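Local coordinates for ABC transporter ATP-binding protein (Sulfolobus tokodaii, PDB 2PJZ) that probably binds and hydrolyses ATP as the nucleotide-binding subunit of an ABC transporter, possibly one that carries cobalt, at residues M1-V7 with N23-N29; Q146-V150 with Y174-I179; S217-R223 with K235-V240. One frame throughout, in Å; residues are numbered along the deposited sequence.

In the fold
The three contacts follow one another along the chain, and none encloses or crosses another. Contact 1 first closes the hairpin of strands 2-11 and 17-28, the latter an edge strand of the antiparallel sheet common to ABC ATPases. Contact 2 then closes the beta-alpha-beta unit of strand 149-153, helix 161-173 and strand 177-182 in the mixed sheet of the P-loop core. Contact 3 comes last and brings together strands 216-220 and 235-241 of a small C-terminal sheet. Contacts 1 and 2 touch, M1 N lying 2.6 Å from E177 OE2, and so join the first two sheets. Contact 3 stands apart, its nearest atoms about 15 Å from contact 1 and about 17 Å from contact 2.

Contact 1: M1-V7 with N23-N29; sequences MIQLKNV and NINLEVN
E27 lays its side chain alongside that of Q3, both reaching off the same face of an antiparallel pair that forms the N-terminal beta hairpin of the ABC ATPase fold. Q3 NE2 meets E27 OE2 from above the carboxylate plane at 3.3 Å. In the conformer described, K5, bent at chi2 (-63°) and chi3, brings NZ to within 2.8 Å of E27 OE2 from the opposite face, a salt bridge its second conformer makes less certain. The other face is apolar: L4 CD2 lies 3.9 Å from I24 CG2, and L26 and V28 continue the row. L4 and V7 touch I60 of the neighbouring strand 59-62, while I2, L26 and I24 reach strands 177-182 and 203-209 in the mixed sheet. At the far end the register slips by one, a G1 bulge in which N6 and V7 both face I24. Backbone bonds between V7 and I24 continue there, and three asparagines add to them. N6 N donates to N25 OD1 at 2.8 Å, from above the carbonyl plane, and N23 ND2 donates to N6 OD1, the two amides nearly coplanar. A water donates to N6 OD1 at 2.6 Å and accepts from N25 ND2 at 2.9 Å.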
loop_
_atom_site.group_PDB
_atom_site.type_symbol
_atom_site.label_atom_id
_atom_site.label_comp_id
_atom_site.label_asym_id
_atom_site.label_seq_id
_atom_site.Cartn_x
_atom_site.Cartn_y
_atom_site.Cartn_z
ATOM N N MET A 1 5.604 11.101 -10.233
ATOM C CA MET A 1 4.443 11.888 -9.694
ATOM C C MET A 1 3.153 11.065 -9.814
ATOM O O MET A 1 2.808 10.587 -10.915
ATOM C CB MET A 1 4.267 13.191 -10.457
ATOM C CG MET A 1 3.056 14.066 -9.951
ATOM S SD MET A 1 3.201 14.756 -8.232
ATOM C CE MET A 1 4.536 15.994 -8.504
ATOM N N ILE A 2 2.442 10.900 -8.701
ATOM C CA ILE A 2 1.085 10.308 -8.730
ATOM C C ILE A 2 0.170 11.385 -8.204
ATOM O O ILE A 2 0.444 11.970 -7.134
ATOM C CB ILE A 2 0.972 9.059 -7.772
ATOM C CG1 ILE A 2 1.971 7.963 -8.159
ATOM C CG2 ILE A 2 -0.481 8.533 -7.694
ATOM C CD1 ILE A 2 2.166 6.908 -7.047
ATOM N N GLN A 3 -0.865 11.726 -8.968
ATOM C CA GLN A 3 -1.839 12.729 -8.507
ATOM C C GLN A 3 -3.222 12.091 -8.500
ATOM O O GLN A 3 -3.667 11.621 -9.549
ATOM C CB GLN A 3 -1.921 13.923 -9.436
ATOM C CG GLN A 3 -0.642 14.748 -9.581
ATOM C CD GLN A 3 -0.726 15.613 -10.809
ATOM O OE1 GLN A 3 -0.268 15.216 -11.886
ATOM N NE2 GLN A 3 -1.371 16.777 -10.676
ATOM N N LEU A 4 -3.878 12.073 -7.333
ATOM C CA LEU A 4 -5.327 11.737 -7.285
ATOM C C LEU A 4 -6.054 13.034 -7.143
ATOM O O LEU A 4 -5.822 13.807 -6.163
ATOM C CB LEU A 4 -5.676 10.782 -6.122
ATOM C CG LEU A 4 -5.324 9.292 -6.266
ATOM C CD1 LEU A 4 -3.834 9.043 -6.532
ATOM C CD2 LEU A 4 -5.801 8.533 -5.031
ATOM N N LYS A 5 -6.896 13.368 -8.122
ATOM C CA LYS A 5 -7.617 14.658 -8.079
ATOM C C LYS A 5 -9.124 14.449 -8.031
ATOM O O LYS A 5 -9.754 14.198 -9.065
ATOM C CB LYS A 5 -7.266 15.580 -9.270
ATOM C CG LYS A 5 -5.772 15.710 -9.619
ATOM C CD LYS A 5 -4.921 16.338 -8.511
ATOM C CE LYS A 5 -5.171 17.864 -8.325
ATOM N NZ LYS A 5 -4.265 18.441 -7.273
ATOM N N ASN A 6 -9.674 14.541 -6.824
ATOM C CA ASN A 6 -11.106 14.377 -6.542
ATOM C C ASN A 6 -11.595 12.979 -6.965
ATOM O O ASN A 6 -12.575 12.839 -7.704
ATOM C CB ASN A 6 -11.931 15.460 -7.271
ATOM C CG ASN A 6 -13.365 15.543 -6.753
ATOM O OD1 ASN A 6 -13.595 15.441 -5.549
ATOM N ND2 ASN A 6 -14.319 15.711 -7.656
ATOM N N VAL A 7 -10.891 11.957 -6.496
ATOM C CA VAL A 7 -11.233 10.572 -6.836
ATOM C C VAL A 7 -12.401 10.068 -5.976
ATOM O O VAL A 7 -12.453 10.336 -4.775
ATOM C CB VAL A 7 -9.996 9.652 -6.684
ATOM C CG1 VAL A 7 -10.366 8.163 -6.924
ATOM C CG2 VAL A 7 -8.948 10.091 -7.710
ATOM N N ASN A 23 -14.062 12.471 -2.946
ATOM C CA ASN A 23 -13.177 13.623 -2.746
ATOM C C ASN A 23 -11.790 13.211 -2.220
ATOM O O ASN A 23 -11.222 13.829 -1.291
ATOM C CB ASN A 23 -13.851 14.639 -1.795
ATOM C CG ASN A 23 -15.290 14.935 -2.183
ATOM O OD1 ASN A 23 -16.219 14.715 -1.376
ATOM N ND2 ASN A 23 -15.497 15.402 -3.401
ATOM N N ILE A 24 -11.242 12.144 -2.792
ATOM C CA ILE A 24 -9.930 11.674 -2.366
ATOM C C ILE A 24 -8.896 12.454 -3.141
ATOM O O ILE A 24 -8.876 12.402 -4.383
ATOM C CB ILE A 24 -9.724 10.155 -2.562
ATOM C CG1 ILE A 24 -10.788 9.358 -1.772
ATOM C CG2 ILE A 24 -8.242 9.710 -2.198
ATOM C CD1 ILE A 24 -10.814 9.588 -0.211
ATOM N N ASN A 25 -8.029 13.157 -2.408
ATOM C CA ASN A 25 -6.965 13.946 -3.038
ATOM C C ASN A 25 -5.585 13.581 -2.468
ATOM O O ASN A 25 -5.425 13.423 -1.249
ATOM C CB ASN A 25 -7.220 15.419 -2.832
ATOM C CG ASN A 25 -8.421 15.912 -3.577
ATOM O OD1 ASN A 25 -8.408 16.028 -4.803
ATOM N ND2 ASN A 25 -9.485 16.237 -2.830
ATOM N N LEU A 26 -4.599 13.393 -3.340
ATOM C CA LEU A 26 -3.265 13.036 -2.884
ATOM C C LEU A 26 -2.251 13.353 -3.986
ATOM O O LEU A 26 -2.524 13.068 -5.146
ATOM C CB LEU A 26 -3.188 11.526 -2.570
ATOM C CG LEU A 26 -1.832 10.935 -2.176
ATOM C CD1 LEU A 26 -1.432 11.446 -0.811
ATOM C CD2 LEU A 26 -1.848 9.413 -2.184
ATOM N N GLU A 27 -1.069 13.872 -3.630
ATOM C CA GLU A 27 0.030 13.961 -4.611
ATOM C C GLU A 27 1.232 13.334 -3.961
ATOM O O GLU A 27 1.536 13.626 -2.782
ATOM C CB GLU A 27 0.320 15.430 -5.091
ATOM C CG GLU A 27 -0.881 15.999 -5.822
ATOM C CD GLU A 27 -0.672 17.245 -6.644
ATOM O OE1 GLU A 27 0.371 17.913 -6.465
ATOM O OE2 GLU A 27 -1.586 17.531 -7.481
ATOM N N VAL A 28 1.873 12.429 -4.691
ATOM C CA VAL A 28 3.060 11.730 -4.213
ATOM C C VAL A 28 4.159 11.913 -5.246
ATOM O O VAL A 28 3.952 11.623 -6.430
ATOM C CB VAL A 28 2.800 10.220 -4.063
ATOM C CG1 VAL A 28 4.069 9.511 -3.597
ATOM C CG2 VAL A 28 1.695 9.985 -3.043
ATOM N N ASN A 29 5.326 12.378 -4.813
ATOM C CA ASN A 29 6.449 12.401 -5.755
ATOM C C ASN A 29 7.758 12.090 -5.070
ATOM O O ASN A 29 8.028 12.634 -3.995
ATOM C CB ASN A 29 6.537 13.730 -6.493
ATOM C CG ASN A 29 6.843 14.888 -5.593
ATOM O OD1 ASN A 29 5.958 15.411 -4.932
ATOM N ND2 ASN A 29 8.111 15.338 -5.598
HETATM O O HOH W 1 -12.146 16.898 -3.914
#

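Contact 2: Q146-V150 with Y174-I179; sequences QPEIV and YGKEGI
E177 runs beside I149 along the parallel strand pair of a beta-alpha-beta crossover, in which helix 161-173 carries the chain from strand 149-153 to strand 177-182. Its CB sits 3.4 Å from E148 O, the same carbonyl that accepts the bond from E177 N. With CG anti to the backbone N (chi1 174°) and the next torsion extended as well, the chain runs straight out along the isoleucine: CD lies 4.1 Å from I149 CG1, and OE2 is 3.5 Å from I149 CD1. At the tip the two oxygens divide their polar partners, OE2 taking the amino nitrogen of M1 and OE1 the backbone amide of G30.

The backbones are stitched in parallel fashion by the bonds E177 N to E148 O, V150 N to E177 O and I179 N to V150 O, the last at 2.9 Å. G178 passes so near the other strand that its CA is 3.1 Å from V150 O. Ahead of the strands the chains stay close, G175 CA lying 3.0 Å from P147 O, and a water donates to that oxygen while accepting from G175 N. At the outer end the side chain of Q146 crosses Y174, its amide turned 89° to the ring, and NE2 approaches the ring edge 3.4 Å from CE1. Helix 105-114 touches both side chains.

A carboxylate buried beside aliphatic carbon would probably be costly without partners. Here the start of the chain and a backbone amide pay for it, and the amino group of M1 would probably favour its charged form.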
loop_
_atom_site.group_PDB
_atom_site.type_symbol
_atom_site.label_atom_id
_atom_site.label_comp_id
_atom_site.label_asym_id
_atom_site.label_seq_id
_atom_site.Cartn_x
_atom_site.Cartn_y
_atom_site.Cartn_z
ATOM N N GLN A 146 12.607 -3.077 -11.313
ATOM C CA GLN A 146 13.156 -1.795 -10.909
ATOM C C GLN A 146 12.215 -0.625 -11.319
ATOM O O GLN A 146 12.625 0.324 -12.016
ATOM C CB GLN A 146 14.564 -1.611 -11.491
ATOM C CG GLN A 146 15.526 -2.641 -10.918
ATOM C CD GLN A 146 16.983 -2.229 -11.005
ATOM O OE1 GLN A 146 17.730 -2.776 -11.816
ATOM N NE2 GLN A 146 17.395 -1.283 -10.170
ATOM N N PRO A 147 10.956 -0.681 -10.851
ATOM C CA PRO A 147 9.982 0.347 -11.203
ATOM C C PRO A 147 10.406 1.681 -10.642
ATOM O O PRO A 147 11.034 1.756 -9.553
ATOM C CB PRO A 147 8.700 -0.112 -10.460
ATOM C CG PRO A 147 9.210 -0.937 -9.289
ATOM C CD PRO A 147 10.421 -1.652 -9.870
ATOM N N GLU A 148 10.088 2.747 -11.360
ATOM C CA GLU A 148 10.186 4.069 -10.764
ATOM C C GLU A 148 9.032 4.341 -9.787
ATOM O O GLU A 148 9.170 5.127 -8.852
ATOM C CB GLU A 148 10.164 5.145 -11.852
ATOM C CG GLU A 148 11.374 5.110 -12.801
ATOM C CD GLU A 148 12.726 5.264 -12.126
ATOM O OE1 GLU A 148 12.822 5.773 -10.969
ATOM O OE2 GLU A 148 13.712 4.863 -12.789
ATOM N N ILE A 149 7.886 3.704 -10.029
ATOM C CA ILE A 149 6.673 4.012 -9.271
ATOM C C ILE A 149 6.036 2.675 -8.961
ATOM O O ILE A 149 5.846 1.885 -9.849
ATOM C CB ILE A 149 5.672 4.882 -10.114
ATOM C CG1 ILE A 149 6.391 6.145 -10.642
ATOM C CG2 ILE A 149 4.415 5.252 -9.253
ATOM C CD1 ILE A 149 5.446 7.102 -11.530
ATOM N N VAL A 150 5.655 2.455 -7.702
ATOM C CA VAL A 150 5.079 1.143 -7.326
ATOM C C VAL A 150 3.790 1.323 -6.442
ATOM O O VAL A 150 3.698 2.237 -5.613
ATOM C CB VAL A 150 6.228 0.273 -6.665
ATOM C CG1 VAL A 150 6.602 0.858 -5.269
ATOM C CG2 VAL A 150 5.896 -1.214 -6.621
ATOM N N TYR A 174 14.148 -0.791 -3.846
ATOM C CA TYR A 174 13.579 -0.672 -5.186
ATOM C C TYR A 174 12.255 0.128 -5.222
ATOM O O TYR A 174 11.569 0.296 -4.189
ATOM C CB TYR A 174 13.434 -2.070 -5.808
ATOM C CG TYR A 174 14.770 -2.749 -6.007
ATOM C CD1 TYR A 174 15.595 -2.386 -7.070
ATOM C CD2 TYR A 174 15.234 -3.719 -5.112
ATOM C CE1 TYR A 174 16.837 -2.984 -7.257
ATOM C CE2 TYR A 174 16.494 -4.337 -5.292
ATOM C CZ TYR A 174 17.281 -3.957 -6.368
ATOM O OH TYR A 174 18.520 -4.535 -6.588
ATOM N N GLY A 175 11.916 0.661 -6.394
ATOM C CA GLY A 175 10.770 1.589 -6.536
ATOM C C GLY A 175 10.849 2.850 -5.667
ATOM O O GLY A 175 10.201 2.933 -4.640
ATOM N N LYS A 176 11.582 3.866 -6.093
ATOM C CA LYS A 176 11.729 5.032 -5.248
ATOM C C LYS A 176 10.426 5.719 -4.879
ATOM O O LYS A 176 10.304 6.194 -3.747
ATOM C CB LYS A 176 12.684 6.059 -5.865
ATOM C CG LYS A 176 12.911 7.285 -4.945
ATOM C CD LYS A 176 13.983 8.229 -5.475
ATOM C CE LYS A 176 13.412 9.222 -6.460
ATOM N NZ LYS A 176 14.538 10.122 -6.882
ATOM N N GLU A 177 9.464 5.771 -5.801
ATOM C CA GLU A 177 8.216 6.504 -5.545
ATOM C C GLU A 177 7.073 5.486 -5.494
ATOM O O GLU A 177 7.107 4.464 -6.195
ATOM C CB GLU A 177 7.941 7.480 -6.688
ATOM C CG GLU A 177 6.589 8.232 -6.666
ATOM C CD GLU A 177 6.501 9.192 -7.837
ATOM O OE1 GLU A 177 7.413 10.063 -7.971
ATOM O OE2 GLU A 177 5.532 9.082 -8.627
ATOM N N GLY A 178 6.063 5.772 -4.688
ATOM C CA GLY A 178 4.856 4.951 -4.768
ATOM C C GLY A 178 4.056 4.957 -3.504
ATOM O O GLY A 178 4.190 5.848 -2.647
ATOM N N ILE A 179 3.186 3.960 -3.393
ATOM C CA ILE A 179 2.212 3.936 -2.307
ATOM C C ILE A 179 2.208 2.519 -1.804
ATOM O O ILE A 179 2.133 1.573 -2.587
ATOM C CB ILE A 179 0.786 4.342 -2.801
ATOM C CG1 ILE A 179 0.736 5.842 -3.142
ATOM C CG2 ILE A 179 -0.298 4.033 -1.692
ATOM C CD1 ILE A 179 -0.525 6.207 -3.960
HETATM O O HOH W 2 13.332 0.545 -8.622
#

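Contact 3: S217-R223 with K235-V240; sequences SIVEGER and KKVSIV
S238 OG is gripped twice by the turn that follows the opposite strand: it donates to G221 O at 2.6 Å, in the plane of that carbonyl and on a lone pair, and accepts from R223 N at 2.9 Å along an almost straight N-H...O line (167°). The hydroxyl stands beside its own backbone N and anti to the carbonyl carbon (chi1 -68°), which places it where G221 and R223 curl past. One serine thus satisfies two backbone groups that have just left the strand, and helps fix the bend between E220 and R223.

Before the bend the strands pair regularly, with S217 facing V240 and V219 facing S238 as hydrogen-bonded pairs; G221 N adds a further bond to K236 O. On the side shared by I218, V237 and I239 the fit is tight, for I218 CG1 is pressed to 3.4 Å from V237 CG1, closer than usual for two carbons, while its CD1 goes on to I239 CG1. On the reverse side R223 turns back over its own strand, laying one guanidinium face on V219, whose CG2 lies 3.5 Å above the plane near its centre. The aliphatic part of the arginine crosses V240, CB meeting CG1 at 3.8 Å.

Charged side chains lie around the turn end of the pair. E222 and K236 run side by side, with E222 OE1 3.3 Å from K236 CE, but the ammonium group itself makes its salt bridge with D231. K235 NZ gives a hydrogen bond to I261 O.

Strands 216-220 and 235-241 are the central pair of a small four-stranded antiparallel sheet, a C-terminal element distinct from the two sheets of the nucleotide-binding core.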
loop_
_atom_site.group_PDB
_atom_site.type_symbol
_atom_site.label_atom_id
_atom_site.label_comp_id
_atom_site.label_asym_id
_atom_site.label_seq_id
_atom_site.Cartn_x
_atom_site.Cartn_y
_atom_site.Cartn_z
ATOM N N SER A 217 1.283 9.826 20.835
ATOM C CA SER A 217 0.118 9.359 21.576
ATOM C C SER A 217 -1.118 9.773 20.817
ATOM O O SER A 217 -1.095 10.741 20.080
ATOM C CB SER A 217 0.078 9.964 22.989
ATOM O OG SER A 217 1.196 9.538 23.747
ATOM N N ILE A 218 -2.209 9.046 20.998
ATOM C CA ILE A 218 -3.433 9.403 20.307
ATOM C C ILE A 218 -4.531 9.764 21.306
ATOM O O ILE A 218 -4.777 9.009 22.253
ATOM C CB ILE A 218 -3.842 8.286 19.307
ATOM C CG1 ILE A 218 -4.890 8.789 18.323
ATOM C CG2 ILE A 218 -4.260 7.000 20.032
ATOM C CD1 ILE A 218 -4.834 8.092 16.981
ATOM N N VAL A 219 -5.155 10.924 21.120
ATOM C CA VAL A 219 -6.181 11.406 22.055
ATOM C C VAL A 219 -7.413 11.983 21.373
ATOM O O VAL A 219 -7.325 12.544 20.287
ATOM C CB VAL A 219 -5.606 12.468 23.049
ATOM C CG1 VAL A 219 -4.362 11.937 23.739
ATOM C CG2 VAL A 219 -5.309 13.784 22.347
ATOM N N GLU A 220 -8.567 11.865 22.034
ATOM C CA GLU A 220 -9.789 12.535 21.605
ATOM C C GLU A 220 -9.603 14.036 21.700
ATOM O O GLU A 220 -8.899 14.514 22.590
ATOM C CB GLU A 220 -10.963 12.099 22.485
ATOM C CG GLU A 220 -12.326 12.320 21.864
ATOM C CD GLU A 220 -13.465 11.912 22.788
ATOM O OE1 GLU A 220 -13.215 11.204 23.794
ATOM O OE2 GLU A 220 -14.620 12.298 22.507
ATOM N N GLY A 221 -10.222 14.770 20.778
ATOM C CA GLY A 221 -10.190 16.229 20.762
ATOM C C GLY A 221 -9.121 16.821 19.858
ATOM O O GLY A 221 -8.171 16.135 19.473
ATOM N N GLU A 222 -9.276 18.098 19.525
ATOM C CA GLU A 222 -8.258 18.855 18.793
ATOM C C GLU A 222 -7.231 19.529 19.723
ATOM O O GLU A 222 -7.544 20.540 20.349
ATOM C CB GLU A 222 -8.911 19.904 17.886
ATOM C CG GLU A 222 -7.896 20.817 17.190
ATOM C CD GLU A 222 -8.425 21.471 15.926
ATOM O OE1 GLU A 222 -9.646 21.754 15.837
ATOM O OE2 GLU A 222 -7.597 21.713 15.018
ATOM N N ARG A 223 -6.017 18.978 19.788
ATOM C CA ARG A 223 -4.933 19.519 20.622
ATOM C C ARG A 223 -4.065 20.496 19.853
ATOM O O ARG A 223 -3.863 20.340 18.650
ATOM C CB ARG A 223 -4.046 18.398 21.164
ATOM C CG ARG A 223 -4.759 17.376 22.020
ATOM C CD ARG A 223 -5.034 17.899 23.425
ATOM N NE ARG A 223 -6.194 17.217 24.005
ATOM C CZ ARG A 223 -6.129 16.196 24.858
ATOM N NH1 ARG A 223 -4.952 15.729 25.264
ATOM N NH2 ARG A 223 -7.250 15.639 25.308
ATOM N N LYS A 235 -16.186 14.003 15.456
ATOM C CA LYS A 235 -15.140 14.312 16.407
ATOM C C LYS A 235 -13.760 14.557 15.785
ATOM O O LYS A 235 -13.556 14.451 14.563
ATOM C CB LYS A 235 -15.051 13.194 17.446
ATOM C CG LYS A 235 -16.405 12.675 17.960
ATOM C CD LYS A 235 -16.206 11.552 18.972
ATOM C CE LYS A 235 -16.420 12.035 20.405
ATOM N NZ LYS A 235 -16.638 10.882 21.341
ATOM N N LYS A 236 -12.822 14.914 16.647
ATOM C CA LYS A 236 -11.455 15.126 16.245
ATOM C C LYS A 236 -10.612 14.234 17.108
ATOM O O LYS A 236 -10.908 14.041 18.285
ATOM C CB LYS A 236 -11.049 16.596 16.395
ATOM C CG LYS A 236 -11.842 17.553 15.503
ATOM C CD LYS A 236 -11.037 18.779 15.169
ATOM C CE LYS A 236 -11.817 19.742 14.295
ATOM N NZ LYS A 236 -11.696 19.416 12.859
ATOM N N VAL A 237 -9.591 13.648 16.502
ATOM C CA VAL A 237 -8.659 12.782 17.196
ATOM C C VAL A 237 -7.271 13.316 16.906
ATOM O O VAL A 237 -6.870 13.438 15.746
ATOM C CB VAL A 237 -8.773 11.303 16.722
ATOM C CG1 VAL A 237 -7.658 10.482 17.276
ATOM C CG2 VAL A 237 -10.107 10.695 17.140
ATOM N N SER A 238 -6.540 13.666 17.957
ATOM C CA SER A 238 -5.223 14.258 17.778
ATOM C C SER A 238 -4.116 13.266 18.008
ATOM O O SER A 238 -4.125 12.505 18.989
ATOM C CB SER A 238 -5.031 15.467 18.697
ATOM O OG SER A 238 -5.884 16.518 18.297
ATOM N N ILE A 239 -3.140 13.301 17.097
ATOM C CA ILE A 239 -1.891 12.578 17.254
ATOM C C ILE A 239 -0.870 13.602 17.772
ATOM O O ILE A 239 -0.546 14.594 17.084
ATOM C CB ILE A 239 -1.460 11.902 15.916
ATOM C CG1 ILE A 239 -2.537 10.889 15.475
ATOM C CG2 ILE A 239 -0.152 11.213 16.062
ATOM C CD1 ILE A 239 -2.371 10.342 14.052
ATOM N N VAL A 240 -0.408 13.361 19.003
ATOM C CA VAL A 240 0.455 14.296 19.742
ATOM C C VAL A 240 1.824 13.677 20.105
ATOM O O VAL A 240 1.933 12.488 20.417
ATOM C CB VAL A 240 -0.267 14.822 21.014
ATOM C CG1 VAL A 240 -1.570 15.547 20.642
ATOM C CG2 VAL A 240 -0.568 13.676 21.971
#